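Side-chain contacts in DUF4973 domain-containing protein (PDB 4QNI), which is of unknown function but probably serves as an auxiliary nutrient-binding protein, and may be a lipoprotein, in a gut Bacteroides: residues P194-E199 and R307-G312; A104-S109 and L138-V143; E283-I288 and P325-A330; D131-W136 and K232-F237. All blocks are in the same frame, centred on the assembly; numbering follows the deposited sequence.

Contact 1 (P194-E199 and R307-G312)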
loop_
_atom_site.group_PDB
_atom_site.type_symbol
_atom_site.label_atom_id
_atom_site.label_comp_id
_atom_site.label_asym_id
_atom_site.label_seq_id
_atom_site.Cartn_x
_atom_site.Cartn_y
_atom_site.Cartn_z
ATOM N N PRO A 194 -34.441 1.856 -37.725
ATOM C CA PRO A 194 -34.469 1.525 -36.292
ATOM C C PRO A 194 -34.574 2.733 -35.366
ATOM O O PRO A 194 -33.957 3.770 -35.607
ATOM C CB PRO A 194 -33.128 0.813 -36.063
ATOM C CG PRO A 194 -32.570 0.537 -37.417
ATOM C CD PRO A 194 -33.098 1.625 -38.287
ATOM N N ILE A 195 -35.369 2.578 -34.302
ATOM C CA ILE A 195 -35.490 3.537 -33.209
ATOM C C ILE A 195 -34.476 3.053 -32.207
ATOM O O ILE A 195 -34.487 1.876 -31.836
ATOM C CB ILE A 195 -36.924 3.684 -32.621
ATOM C CG1 ILE A 195 -37.969 3.934 -33.725
ATOM C CG2 ILE A 195 -36.965 4.774 -31.527
ATOM C CD1 ILE A 195 -39.393 3.424 -33.376
ATOM N N GLU A 196 -33.563 3.925 -31.825
ATOM C CA GLU A 196 -32.469 3.590 -30.933
ATOM C C GLU A 196 -32.451 4.433 -29.719
ATOM O O GLU A 196 -32.895 5.573 -29.755
ATOM C CB GLU A 196 -31.136 3.788 -31.642
ATOM C CG GLU A 196 -30.845 2.732 -32.674
ATOM C CD GLU A 196 -29.699 3.120 -33.577
ATOM O OE1 GLU A 196 -28.732 3.752 -33.084
ATOM O OE2 GLU A 196 -29.768 2.779 -34.781
ATOM N N THR A 197 -31.839 3.909 -28.660
ATOM C CA THR A 197 -31.656 4.647 -27.426
ATOM C C THR A 197 -30.731 5.803 -27.681
ATOM O O THR A 197 -29.830 5.721 -28.530
ATOM C CB THR A 197 -31.124 3.760 -26.322
ATOM O OG1 THR A 197 -29.874 3.201 -26.731
ATOM C CG2 THR A 197 -32.111 2.685 -25.934
ATOM N N ALA A 198 -31.007 6.905 -26.997
ATOM C CA ALA A 198 -30.203 8.103 -27.090
ATOM C C ALA A 198 -28.851 7.874 -26.387
ATOM O O ALA A 198 -27.800 8.065 -27.009
ATOM C CB ALA A 198 -30.955 9.243 -26.464
ATOM N N GLU A 199 -28.883 7.393 -25.122
ATOM C CA GLU A 199 -27.690 7.131 -24.324
ATOM C C GLU A 199 -26.913 5.942 -24.877
ATOM O O GLU A 199 -27.498 5.029 -25.471
ATOM C CB GLU A 199 -28.048 6.899 -22.847
ATOM N N ARG A 307 -30.984 -6.070 -28.877
ATOM C CA ARG A 307 -30.355 -5.735 -30.149
ATOM C C ARG A 307 -29.526 -4.456 -30.025
ATOM O O ARG A 307 -30.064 -3.371 -29.774
ATOM C CB ARG A 307 -31.394 -5.614 -31.259
ATOM C CG ARG A 307 -30.752 -5.416 -32.620
ATOM C CD ARG A 307 -31.661 -5.925 -33.711
ATOM N NE ARG A 307 -31.014 -5.932 -35.022
ATOM C CZ ARG A 307 -30.203 -6.887 -35.461
ATOM N NH1 ARG A 307 -29.897 -7.920 -34.681
ATOM N NH2 ARG A 307 -29.692 -6.821 -36.682
ATOM N N TYR A 308 -28.207 -4.594 -30.197
ATOM C CA TYR A 308 -27.289 -3.462 -30.108
ATOM C C TYR A 308 -26.876 -2.942 -31.449
ATOM O O TYR A 308 -26.716 -3.721 -32.388
ATOM C CB TYR A 308 -26.021 -3.853 -29.347
ATOM C CG TYR A 308 -26.231 -4.004 -27.863
ATOM C CD1 TYR A 308 -26.256 -2.892 -27.029
ATOM C CD2 TYR A 308 -26.384 -5.261 -27.287
ATOM C CE1 TYR A 308 -26.425 -3.023 -25.658
ATOM C CE2 TYR A 308 -26.559 -5.405 -25.913
ATOM C CZ TYR A 308 -26.579 -4.280 -25.100
ATOM O OH TYR A 308 -26.747 -4.385 -23.740
ATOM N N HIS A 309 -26.693 -1.613 -31.528
ATOM C CA HIS A 309 -26.119 -0.908 -32.649
ATOM C C HIS A 309 -24.746 -0.402 -32.200
ATOM O O HIS A 309 -24.649 0.452 -31.320
ATOM C CB HIS A 309 -27.019 0.221 -33.176
ATOM C CG HIS A 309 -26.526 0.845 -34.456
ATOM N ND1 HIS A 309 -27.150 1.954 -35.001
ATOM C CD2 HIS A 309 -25.494 0.490 -35.265
ATOM C CE1 HIS A 309 -26.481 2.238 -36.110
ATOM N NE2 HIS A 309 -25.472 1.389 -36.304
ATOM N N VAL A 310 -23.693 -0.983 -32.767
ATOM C CA VAL A 310 -22.285 -0.662 -32.483
ATOM C C VAL A 310 -21.794 0.189 -33.642
ATOM O O VAL A 310 -21.910 -0.241 -34.793
ATOM C CB VAL A 310 -21.474 -1.972 -32.313
ATOM C CG1 VAL A 310 -20.006 -1.693 -31.989
ATOM C CG2 VAL A 310 -22.125 -2.876 -31.262
ATOM N N LYS A 311 -21.277 1.405 -33.355
ATOM C CA LYS A 311 -20.889 2.330 -34.414
ATOM C C LYS A 311 -19.792 3.307 -33.979
ATOM O O LYS A 311 -19.778 3.745 -32.830
ATOM C CB LYS A 311 -22.138 3.118 -34.852
ATOM C CG LYS A 311 -21.990 3.994 -36.070
ATOM C CD LYS A 311 -23.281 4.702 -36.318
ATOM C CE LYS A 311 -23.191 5.732 -37.410
ATOM N NZ LYS A 311 -24.518 6.369 -37.660
ATOM N N GLY A 312 -18.911 3.665 -34.922
ATOM C CA GLY A 312 -17.846 4.611 -34.668
ATOM C C GLY A 312 -16.461 4.251 -35.159
ATOM O O GLY A 312 -16.272 3.545 -36.167
#
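Glu196 reaches from the strand 194-196, which closes one side of the large antiparallel sheet of the C-terminal domain, to His309 on strand 306-321, two places further in; strand 180-188 runs between them. The link is a His-carboxylate hydrogen bond. ND1 of the His309 imidazole gives its hydrogen chiefly to Glu196 OE2, 2.8 Å away, while Glu196 OE1 at 3.1 Å from the same His309 ND1 receives a weak second share. The chain of Glu196, extended beyond CG, spans the gap, and a histidine suits the other end because its two ring nitrogens can hold two partners: NE2 is bonded to Asp293, and Tyr295 stacks on the ring. Lying between two acids, the imidazole is probably shifted toward the doubly protonated form. Without the carboxylate, as with an alanine here, ND1 would probably lose its acceptor and the ring one of the bonds that fix its rotation. The carboxylate stands nearly upright to the imidazole, their planes 83° apart, and OE2 is met from above the carboxylate plane.

Contact 2 (A104-S109 and L138-V143)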
loop_
_atom_site.group_PDB
_atom_site.type_symbol
_atom_site.label_atom_id
_atom_site.label_comp_id
_atom_site.label_asym_id
_atom_site.label_seq_id
_atom_site.Cartn_x
_atom_site.Cartn_y
_atom_site.Cartn_z
ATOM N N ALA A 104 2.953 -24.449 -28.381
ATOM C CA ALA A 104 4.197 -24.066 -27.767
ATOM C C ALA A 104 5.114 -25.233 -27.477
ATOM O O ALA A 104 4.666 -26.301 -27.074
ATOM C CB ALA A 104 3.887 -23.363 -26.457
ATOM N N SER A 105 6.409 -24.989 -27.601
ATOM C CA SER A 105 7.460 -25.907 -27.214
ATOM C C SER A 105 8.577 -25.092 -26.541
ATOM O O SER A 105 8.693 -23.880 -26.773
ATOM C CB SER A 105 7.973 -26.696 -28.410
ATOM O OG SER A 105 8.639 -25.827 -29.306
ATOM N N TYR A 106 9.374 -25.745 -25.704
ATOM C CA TYR A 106 10.495 -25.129 -24.996
ATOM C C TYR A 106 11.461 -26.233 -24.514
ATOM O O TYR A 106 11.022 -27.371 -24.274
ATOM C CB TYR A 106 10.009 -24.249 -23.793
ATOM C CG TYR A 106 9.044 -24.965 -22.867
ATOM C CD1 TYR A 106 7.681 -24.995 -23.139
ATOM C CD2 TYR A 106 9.502 -25.663 -21.752
ATOM C CE1 TYR A 106 6.805 -25.746 -22.358
ATOM C CE2 TYR A 106 8.630 -26.393 -20.943
ATOM C CZ TYR A 106 7.285 -26.441 -21.259
ATOM O OH TYR A 106 6.418 -27.168 -20.481
ATOM N N PRO A 107 12.765 -25.933 -24.321
ATOM C CA PRO A 107 13.643 -26.968 -23.763
ATOM C C PRO A 107 13.263 -27.253 -22.316
ATOM O O PRO A 107 12.779 -26.355 -21.626
ATOM C CB PRO A 107 15.045 -26.373 -23.873
ATOM C CG PRO A 107 14.854 -24.924 -24.026
ATOM C CD PRO A 107 13.475 -24.655 -24.530
ATOM N N GLU A 108 13.408 -28.511 -21.876
ATOM C CA GLU A 108 13.102 -28.864 -20.493
ATOM C C GLU A 108 14.330 -28.610 -19.631
ATOM O O GLU A 108 14.242 -28.672 -18.412
ATOM C CB GLU A 108 12.630 -30.312 -20.388
ATOM C CG GLU A 108 11.119 -30.450 -20.496
ATOM C CD GLU A 108 10.651 -31.840 -20.895
ATOM O OE1 GLU A 108 10.703 -32.753 -20.040
ATOM O OE2 GLU A 108 10.237 -32.015 -22.066
ATOM N N SER A 109 15.452 -28.245 -20.269
ATOM C CA SER A 109 16.729 -28.006 -19.622
ATOM C C SER A 109 17.457 -26.811 -20.271
ATOM O O SER A 109 17.506 -26.700 -21.493
ATOM C CB SER A 109 17.575 -29.282 -19.683
ATOM O OG SER A 109 18.973 -29.049 -19.663
ATOM N N LEU A 138 0.621 -20.182 -20.835
ATOM C CA LEU A 138 1.641 -21.212 -20.773
ATOM C C LEU A 138 2.171 -21.249 -19.342
ATOM O O LEU A 138 2.883 -20.315 -18.956
ATOM C CB LEU A 138 2.764 -20.967 -21.805
ATOM C CG LEU A 138 3.905 -21.995 -21.826
ATOM C CD1 LEU A 138 3.382 -23.386 -22.192
ATOM C CD2 LEU A 138 5.035 -21.539 -22.786
ATOM N N PRO A 139 1.809 -22.279 -18.520
ATOM C CA PRO A 139 2.293 -22.311 -17.121
ATOM C C PRO A 139 3.619 -23.088 -16.970
ATOM O O PRO A 139 3.700 -24.234 -17.376
ATOM C CB PRO A 139 1.140 -22.989 -16.384
ATOM C CG PRO A 139 0.518 -23.955 -17.423
ATOM C CD PRO A 139 0.930 -23.439 -18.809
ATOM N N LEU A 140 4.654 -22.455 -16.385
ATOM C CA LEU A 140 5.990 -23.047 -16.229
ATOM C C LEU A 140 6.504 -22.924 -14.819
ATOM O O LEU A 140 6.144 -21.999 -14.110
ATOM C CB LEU A 140 7.028 -22.360 -17.174
ATOM C CG LEU A 140 6.687 -22.307 -18.669
ATOM C CD1 LEU A 140 7.495 -21.252 -19.373
ATOM C CD2 LEU A 140 6.892 -23.645 -19.312
ATOM N N GLN A 141 7.425 -23.809 -14.442
ATOM C CA GLN A 141 8.068 -23.755 -13.138
ATOM C C GLN A 141 9.524 -24.157 -13.244
ATOM O O GLN A 141 9.892 -24.943 -14.123
ATOM C CB GLN A 141 7.334 -24.663 -12.123
ATOM C CG GLN A 141 7.334 -26.133 -12.526
ATOM C CD GLN A 141 6.609 -27.065 -11.583
ATOM O OE1 GLN A 141 5.898 -27.986 -12.017
ATOM N NE2 GLN A 141 6.812 -26.894 -10.285
ATOM N N ILE A 142 10.352 -23.614 -12.329
ATOM C CA ILE A 142 11.733 -24.042 -12.134
ATOM C C ILE A 142 11.627 -25.319 -11.295
ATOM O O ILE A 142 10.969 -25.296 -10.256
ATOM C CB ILE A 142 12.626 -22.972 -11.468
ATOM C CG1 ILE A 142 12.699 -21.622 -12.274
ATOM C CG2 ILE A 142 13.999 -23.565 -11.132
ATOM C CD1 ILE A 142 13.225 -21.648 -13.691
ATOM N N VAL A 143 12.180 -26.435 -11.781
ATOM C CA VAL A 143 12.098 -27.727 -11.099
ATOM C C VAL A 143 13.177 -27.788 -10.027
ATOM O O VAL A 143 14.321 -27.431 -10.290
ATOM C CB VAL A 143 12.194 -28.914 -12.100
ATOM C CG1 VAL A 143 12.278 -30.263 -11.383
ATOM C CG2 VAL A 143 11.015 -28.897 -13.046
#
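Leu140 pushes one methyl, CD2, against the face of the Tyr106 ring. The methyl lies 3.6 Å from the ring centroid of Tyr106, only 21° off the normal, a CH-pi contact displaced toward the hydroxyl end, where Leu140 CD2 comes within 3.4 Å of Tyr106 CZ. CG of Tyr106 sits between its own backbone N and carbonyl carbon (chi1 51°), which directs the ring at strand 135-142, and the two side chains run antiparallel alongside each other. Leu138 fills the neighbouring hollow with its fork: Leu138 CD1 meets the ring obliquely, 4.2 Å from Tyr106 CE1, while Leu138 CD2 turns to the small bump of Ala104, whose CB is 4.3 Å away. Alanine suits that place because its short side chain lets the leucine branch approach the strand, whereas the tyrosine is long enough to span the wider separation at its end. Leu140 also packs on Leu163 of strand 160-168 and on Phe15 of another subunit. With no hydrogen bond joining the segments, the contact is the face-to-face apolar packing of two sheets, the three-stranded and the mixed one, typical of a beta-sandwich and consistent with the E-set clan of this domain.

Contact 3 (E283-I288 and P325-A330). With EDO (1,2-ethanediol), chain F.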
loop_
_atom_site.group_PDB
_atom_site.type_symbol
_atom_site.label_atom_id
_atom_site.label_comp_id
_atom_site.label_asym_id
_atom_site.label_seq_id
_atom_site.Cartn_x
_atom_site.Cartn_y
_atom_site.Cartn_z
ATOM N N GLU A 283 8.133 6.751 -30.485
ATOM C CA GLU A 283 7.193 6.917 -31.579
ATOM C C GLU A 283 5.836 6.316 -31.189
ATOM O O GLU A 283 5.769 5.177 -30.733
ATOM C CB GLU A 283 7.783 6.245 -32.835
ATOM C CG GLU A 283 6.846 6.089 -34.022
ATOM C CD GLU A 283 7.440 5.300 -35.175
ATOM O OE1 GLU A 283 8.080 4.253 -34.923
ATOM O OE2 GLU A 283 7.270 5.733 -36.338
ATOM N N HIS A 284 4.770 7.105 -31.362
ATOM C CA HIS A 284 3.395 6.670 -31.150
ATOM C C HIS A 284 2.852 6.237 -32.499
ATOM O O HIS A 284 2.778 7.066 -33.412
ATOM C CB HIS A 284 2.533 7.804 -30.559
ATOM C CG HIS A 284 3.049 8.378 -29.277
ATOM N ND1 HIS A 284 2.992 7.666 -28.087
ATOM C CD2 HIS A 284 3.592 9.588 -29.033
ATOM C CE1 HIS A 284 3.517 8.455 -27.172
ATOM N NE2 HIS A 284 3.881 9.625 -27.690
ATOM N N ARG A 285 2.544 4.936 -32.655
ATOM C CA ARG A 285 1.971 4.413 -33.900
ATOM C C ARG A 285 0.509 4.196 -33.654
ATOM O O ARG A 285 0.116 3.701 -32.591
ATOM C CB ARG A 285 2.665 3.134 -34.393
ATOM C CG ARG A 285 4.098 3.385 -34.850
ATOM C CD ARG A 285 4.343 2.952 -36.287
ATOM N NE ARG A 285 4.883 1.594 -36.359
ATOM C CZ ARG A 285 6.178 1.292 -36.364
ATOM N NH1 ARG A 285 7.091 2.250 -36.313
ATOM N NH2 ARG A 285 6.568 0.024 -36.435
ATOM N N TYR A 286 -0.301 4.588 -34.608
ATOM C CA TYR A 286 -1.744 4.489 -34.478
ATOM C C TYR A 286 -2.369 3.667 -35.563
ATOM O O TYR A 286 -1.974 3.776 -36.720
ATOM C CB TYR A 286 -2.373 5.892 -34.504
ATOM C CG TYR A 286 -1.849 6.797 -33.412
ATOM C CD1 TYR A 286 -2.261 6.639 -32.089
ATOM C CD2 TYR A 286 -0.936 7.808 -33.694
ATOM C CE1 TYR A 286 -1.808 7.491 -31.084
ATOM C CE2 TYR A 286 -0.457 8.651 -32.690
ATOM C CZ TYR A 286 -0.902 8.490 -31.387
ATOM O OH TYR A 286 -0.456 9.306 -30.379
ATOM N N VAL A 287 -3.361 2.858 -35.194
ATOM C CA VAL A 287 -4.176 2.147 -36.164
ATOM C C VAL A 287 -5.554 2.756 -35.993
ATOM O O VAL A 287 -6.126 2.628 -34.912
ATOM C CB VAL A 287 -4.163 0.603 -36.048
ATOM C CG1 VAL A 287 -5.097 -0.028 -37.091
ATOM C CG2 VAL A 287 -2.744 0.053 -36.193
ATOM N N ILE A 288 -6.063 3.478 -36.999
ATOM C CA ILE A 288 -7.389 4.079 -36.872
ATOM C C ILE A 288 -8.377 3.324 -37.760
ATOM O O ILE A 288 -8.157 3.242 -38.960
ATOM C CB ILE A 288 -7.322 5.587 -37.218
ATOM C CG1 ILE A 288 -6.422 6.319 -36.183
ATOM C CG2 ILE A 288 -8.726 6.225 -37.317
ATOM C CD1 ILE A 288 -6.083 7.718 -36.537
ATOM N N PRO A 325 16.453 -1.485 -31.957
ATOM C CA PRO A 325 16.229 -1.475 -33.420
ATOM C C PRO A 325 15.553 -2.733 -33.986
ATOM O O PRO A 325 15.386 -2.827 -35.207
ATOM C CB PRO A 325 17.649 -1.338 -33.975
ATOM C CG PRO A 325 18.543 -1.976 -32.913
ATOM C CD PRO A 325 17.756 -2.101 -31.625
ATOM N N ASP A 326 15.155 -3.682 -33.103
ATOM C CA ASP A 326 14.517 -4.957 -33.452
ATOM C C ASP A 326 13.056 -4.791 -33.921
ATOM O O ASP A 326 12.509 -5.723 -34.523
ATOM C CB ASP A 326 14.574 -5.920 -32.251
ATOM N N GLU A 327 12.435 -3.620 -33.641
ATOM C CA GLU A 327 11.045 -3.220 -33.941
ATOM C C GLU A 327 10.034 -4.126 -33.213
ATOM O O GLU A 327 9.128 -3.604 -32.560
ATOM C CB GLU A 327 10.736 -3.133 -35.451
ATOM C CG GLU A 327 9.430 -2.398 -35.728
ATOM C CD GLU A 327 9.311 -1.619 -37.024
ATOM O OE1 GLU A 327 10.174 -0.749 -37.291
ATOM O OE2 GLU A 327 8.284 -1.805 -37.718
ATOM N N ASP A 328 10.188 -5.471 -33.337
ATOM C CA ASP A 328 9.365 -6.491 -32.667
ATOM C C ASP A 328 9.666 -6.449 -31.144
ATOM O O ASP A 328 8.794 -6.760 -30.333
ATOM C CB ASP A 328 9.625 -7.907 -33.267
ATOM C CG ASP A 328 8.911 -8.269 -34.578
ATOM O OD1 ASP A 328 7.816 -7.714 -34.838
ATOM O OD2 ASP A 328 9.400 -9.184 -35.294
ATOM N N GLN A 329 10.888 -6.014 -30.772
ATOM C CA GLN A 329 11.329 -5.892 -29.383
ATOM C C GLN A 329 11.201 -4.450 -28.848
ATOM O O GLN A 329 11.113 -4.264 -27.626
ATOM C CB GLN A 329 12.782 -6.366 -29.244
ATOM C CG GLN A 329 12.938 -7.878 -29.240
ATOM C CD GLN A 329 14.183 -8.285 -28.488
ATOM O OE1 GLN A 329 14.176 -8.446 -27.260
ATOM N NE2 GLN A 329 15.285 -8.445 -29.207
ATOM N N ALA A 330 11.169 -3.440 -29.757
ATOM C CA ALA A 330 11.102 -2.003 -29.439
ATOM C C ALA A 330 9.779 -1.542 -28.788
ATOM O O ALA A 330 9.761 -0.443 -28.214
ATOM C CB ALA A 330 11.347 -1.182 -30.699
HETATM C C1 EDO F . 1.733 -0.985 -36.396
HETATM O O1 EDO F . 0.737 -0.458 -35.532
HETATM C C2 EDO F . 3.062 -1.172 -35.613
HETATM O O2 EDO F . 4.081 -1.685 -36.472
#
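Arg285 ties a strand of the C-terminal domain's antiparallel sheet to the loop after strand 306-321 through a salt-bridge network with Glu283 and Glu327. Its CB points toward that loop, and the side chain also touches Ser273 and Ile320 of the flanking strands. The chain bends at chi2 (-123°) and again at chi3, which carries the guanidinium across to the acids. Arg285 NE comes within 3.4 Å of C2 of a bound 1,2-ethanediol, probably from the crystallisation liquor. Arg285 NH1 turns back to its own strand and pairs with Glu283 OE1 at 2.6 Å, an acid two residues away and so on the same face of the sheet. Arg285 NH2 carries the link between the segments: Glu327 OE2 lies 2.8 Å from it at the guanidinium edge, in a salt bridge whose hydrogen bond is weak because it is strongly bent. Arginine suits this place, since its branched tip can serve several partners at once. The straighter bond of NH2 goes to the diol, with Arg285 NH2 3.0 Å from O2 and an angle of 161° at the hydrogen.

Contact 4 (D131-W136 and K232-F237). With EDO (1,2-ethanediol), chain G.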
loop_
_atom_site.group_PDB
_atom_site.type_symbol
_atom_site.label_atom_id
_atom_site.label_comp_id
_atom_site.label_asym_id
_atom_site.label_seq_id
_atom_site.Cartn_x
_atom_site.Cartn_y
_atom_site.Cartn_z
ATOM N N ASP A 131 -7.430 -19.996 -31.469
ATOM C CA ASP A 131 -8.669 -19.333 -31.120
ATOM C C ASP A 131 -8.369 -18.579 -29.838
ATOM O O ASP A 131 -8.223 -19.187 -28.774
ATOM C CB ASP A 131 -9.826 -20.346 -30.952
ATOM C CG ASP A 131 -11.197 -19.686 -30.787
ATOM O OD1 ASP A 131 -11.247 -18.494 -30.397
ATOM O OD2 ASP A 131 -12.210 -20.339 -31.087
HETATM N N MSE A 132 -8.204 -17.264 -29.947
HETATM C CA MSE A 132 -7.837 -16.417 -28.815
HETATM C C MSE A 132 -9.002 -16.212 -27.818
HETATM O O MSE A 132 -8.792 -15.606 -26.755
HETATM C CB MSE A 132 -7.242 -15.088 -29.298
HETATM C CG MSE A 132 -5.839 -15.255 -29.912
HETATM SE SE MSE A 132 -4.517 -15.857 -28.581
HETATM C CE MSE A 132 -4.408 -14.256 -27.524
ATOM N N SER A 133 -10.182 -16.811 -28.117
ATOM C CA SER A 133 -11.377 -16.857 -27.254
ATOM C C SER A 133 -11.051 -17.612 -25.987
ATOM O O SER A 133 -11.610 -17.343 -24.928
ATOM C CB SER A 133 -12.523 -17.557 -27.967
ATOM O OG SER A 133 -13.377 -16.548 -28.451
ATOM N N GLU A 134 -10.159 -18.595 -26.125
ATOM C CA GLU A 134 -9.581 -19.352 -25.027
ATOM C C GLU A 134 -8.537 -18.444 -24.471
ATOM O O GLU A 134 -7.770 -17.856 -25.242
ATOM C CB GLU A 134 -8.964 -20.680 -25.532
ATOM C CG GLU A 134 -9.834 -21.510 -26.460
ATOM C CD GLU A 134 -11.138 -22.022 -25.885
ATOM O OE1 GLU A 134 -11.182 -22.351 -24.676
ATOM O OE2 GLU A 134 -12.129 -22.072 -26.647
ATOM N N LYS A 135 -8.514 -18.244 -23.175
ATOM C CA LYS A 135 -7.536 -17.309 -22.600
ATOM C C LYS A 135 -6.242 -18.113 -22.401
ATOM O O LYS A 135 -5.935 -18.544 -21.288
ATOM C CB LYS A 135 -8.120 -16.703 -21.304
ATOM C CG LYS A 135 -9.416 -15.878 -21.534
ATOM C CD LYS A 135 -10.324 -15.760 -20.286
ATOM C CE LYS A 135 -9.657 -15.147 -19.072
ATOM N NZ LYS A 135 -10.661 -14.822 -18.022
ATOM N N TRP A 136 -5.559 -18.426 -23.533
ATOM C CA TRP A 136 -4.380 -19.295 -23.583
ATOM C C TRP A 136 -3.263 -18.776 -22.702
ATOM O O TRP A 136 -2.854 -17.626 -22.820
ATOM C CB TRP A 136 -3.875 -19.498 -25.013
ATOM C CG TRP A 136 -4.810 -20.314 -25.876
ATOM C CD1 TRP A 136 -5.523 -19.871 -26.950
ATOM C CD2 TRP A 136 -5.141 -21.708 -25.722
ATOM N NE1 TRP A 136 -6.232 -20.913 -27.507
ATOM C CE2 TRP A 136 -6.019 -22.047 -26.770
ATOM C CE3 TRP A 136 -4.736 -22.717 -24.828
ATOM C CZ2 TRP A 136 -6.524 -23.350 -26.936
ATOM C CZ3 TRP A 136 -5.235 -24.003 -24.991
ATOM C CH2 TRP A 136 -6.120 -24.307 -26.033
ATOM N N LYS A 232 -19.823 -16.889 -28.607
ATOM C CA LYS A 232 -20.995 -16.673 -29.453
ATOM C C LYS A 232 -20.941 -15.277 -30.125
ATOM O O LYS A 232 -21.700 -15.029 -31.061
ATOM C CB LYS A 232 -22.286 -16.784 -28.594
ATOM C CG LYS A 232 -23.088 -18.075 -28.752
ATOM C CD LYS A 232 -24.425 -18.062 -27.952
ATOM C CE LYS A 232 -25.602 -17.411 -28.676
ATOM N NZ LYS A 232 -26.917 -17.731 -28.042
ATOM N N TYR A 233 -20.053 -14.373 -29.650
ATOM C CA TYR A 233 -20.018 -12.979 -30.111
ATOM C C TYR A 233 -18.662 -12.486 -30.707
ATOM O O TYR A 233 -18.277 -11.338 -30.450
ATOM C CB TYR A 233 -20.439 -12.085 -28.933
ATOM C CG TYR A 233 -21.795 -12.478 -28.385
ATOM C CD1 TYR A 233 -22.968 -12.115 -29.047
ATOM C CD2 TYR A 233 -21.907 -13.258 -27.235
ATOM C CE1 TYR A 233 -24.215 -12.498 -28.568
ATOM C CE2 TYR A 233 -23.155 -13.651 -26.748
ATOM C CZ TYR A 233 -24.304 -13.274 -27.423
ATOM O OH TYR A 233 -25.539 -13.662 -26.964
ATOM N N LYS A 234 -18.005 -13.291 -31.577
ATOM C CA LYS A 234 -16.743 -12.850 -32.204
ATOM C C LYS A 234 -16.979 -12.098 -33.524
ATOM O O LYS A 234 -17.583 -12.636 -34.463
ATOM C CB LYS A 234 -15.778 -14.020 -32.438
ATOM C CG LYS A 234 -15.343 -14.690 -31.136
ATOM C CD LYS A 234 -14.805 -16.083 -31.384
ATOM C CE LYS A 234 -13.353 -16.087 -31.790
ATOM N NZ LYS A 234 -12.967 -17.429 -32.260
ATOM N N ILE A 235 -16.461 -10.859 -33.599
ATOM C CA ILE A 235 -16.569 -10.016 -34.790
ATOM C C ILE A 235 -15.167 -9.913 -35.427
ATOM O O ILE A 235 -14.256 -9.355 -34.825
ATOM C CB ILE A 235 -17.177 -8.617 -34.448
ATOM C CG1 ILE A 235 -18.519 -8.712 -33.667
ATOM C CG2 ILE A 235 -17.295 -7.741 -35.706
ATOM C CD1 ILE A 235 -19.703 -9.645 -34.273
ATOM N N LYS A 236 -15.016 -10.455 -36.639
ATOM C CA LYS A 236 -13.751 -10.492 -37.374
ATOM C C LYS A 236 -13.491 -9.218 -38.117
ATOM O O LYS A 236 -14.402 -8.684 -38.750
ATOM C CB LYS A 236 -13.736 -11.659 -38.371
ATOM C CG LYS A 236 -13.648 -13.038 -37.725
ATOM C CD LYS A 236 -13.907 -14.176 -38.731
ATOM C CE LYS A 236 -12.851 -14.342 -39.812
ATOM N NZ LYS A 236 -13.283 -15.283 -40.889
ATOM N N PHE A 237 -12.232 -8.730 -38.051
ATOM C CA PHE A 237 -11.749 -7.531 -38.764
ATOM C C PHE A 237 -10.560 -7.912 -39.639
ATOM O O PHE A 237 -9.501 -8.294 -39.127
ATOM C CB PHE A 237 -11.366 -6.402 -37.794
ATOM C CG PHE A 237 -12.522 -5.763 -37.058
ATOM C CD1 PHE A 237 -13.110 -6.396 -35.963
ATOM C CD2 PHE A 237 -12.953 -4.475 -37.387
ATOM C CE1 PHE A 237 -14.165 -5.788 -35.265
ATOM C CE2 PHE A 237 -13.993 -3.858 -36.670
ATOM C CZ PHE A 237 -14.620 -4.535 -35.645
HETATM C C1 EDO G . -10.846 -17.382 -34.897
HETATM O O1 EDO G . -10.427 -16.911 -33.622
HETATM C C2 EDO G . -9.858 -18.439 -35.439
HETATM O O2 EDO G . -10.129 -19.703 -34.840
#
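Lys234 lays its aliphatic chain along the hydroxyl of Ser133, with Lys234 CD 3.3 Å from Ser133 OG, and carries its ammonium on to Asp131. The acid opens a type I beta turn, Asp131 to Glu134, leading into strand 135-142 of the N-terminal domain, while the lysine starts strand 234-240 of the C-terminal sheet, so the contact bridges the two domains. A bend at chi3 (84°) sets Lys234 NZ beside the carboxylate, 2.8 Å from Asp131 OD1 in a salt bridge, although the exact place of that oxygen is less sure. OD1 also appears to accept from the backbone N of Ser133, an Asx turn that suits the short aspartate. A small serine lets the lysine pass close by, and Phe217 lies near enough for a cation-pi contact with the same ammonium. A methionine in place of Lys234 would probably leave the Asp131 carboxylate without its charged mate across the domain boundary. A bound 1,2-ethanediol also takes a hydrogen bond from the lysine, its O1 2.9 Å from Lys234 NZ.

In the fold
From the N terminus, contact 2 closes first: a span of 28 residues, about half of it strand, brings strand 135-142 against 104-109, joining two sheets of the N-terminal domain. Contact 4 opens just before that, at the turn leading into the same strand, and crosses contact 2 in the chain; it closes in the C-terminal domain, at strand 234-240. Contact 1 opens at 194-199, inside the span of contact 4, and closes beyond it at 307-312, so these two cross as well. Contact 3 starts at 283-288, after contact 4 has closed, and ends at 325-330, so it crosses contact 1. Contacts 1, 3 and 4 all reach the ten-stranded sheet, whereas contact 2 lies about 47 Å from contact 1, centre to centre.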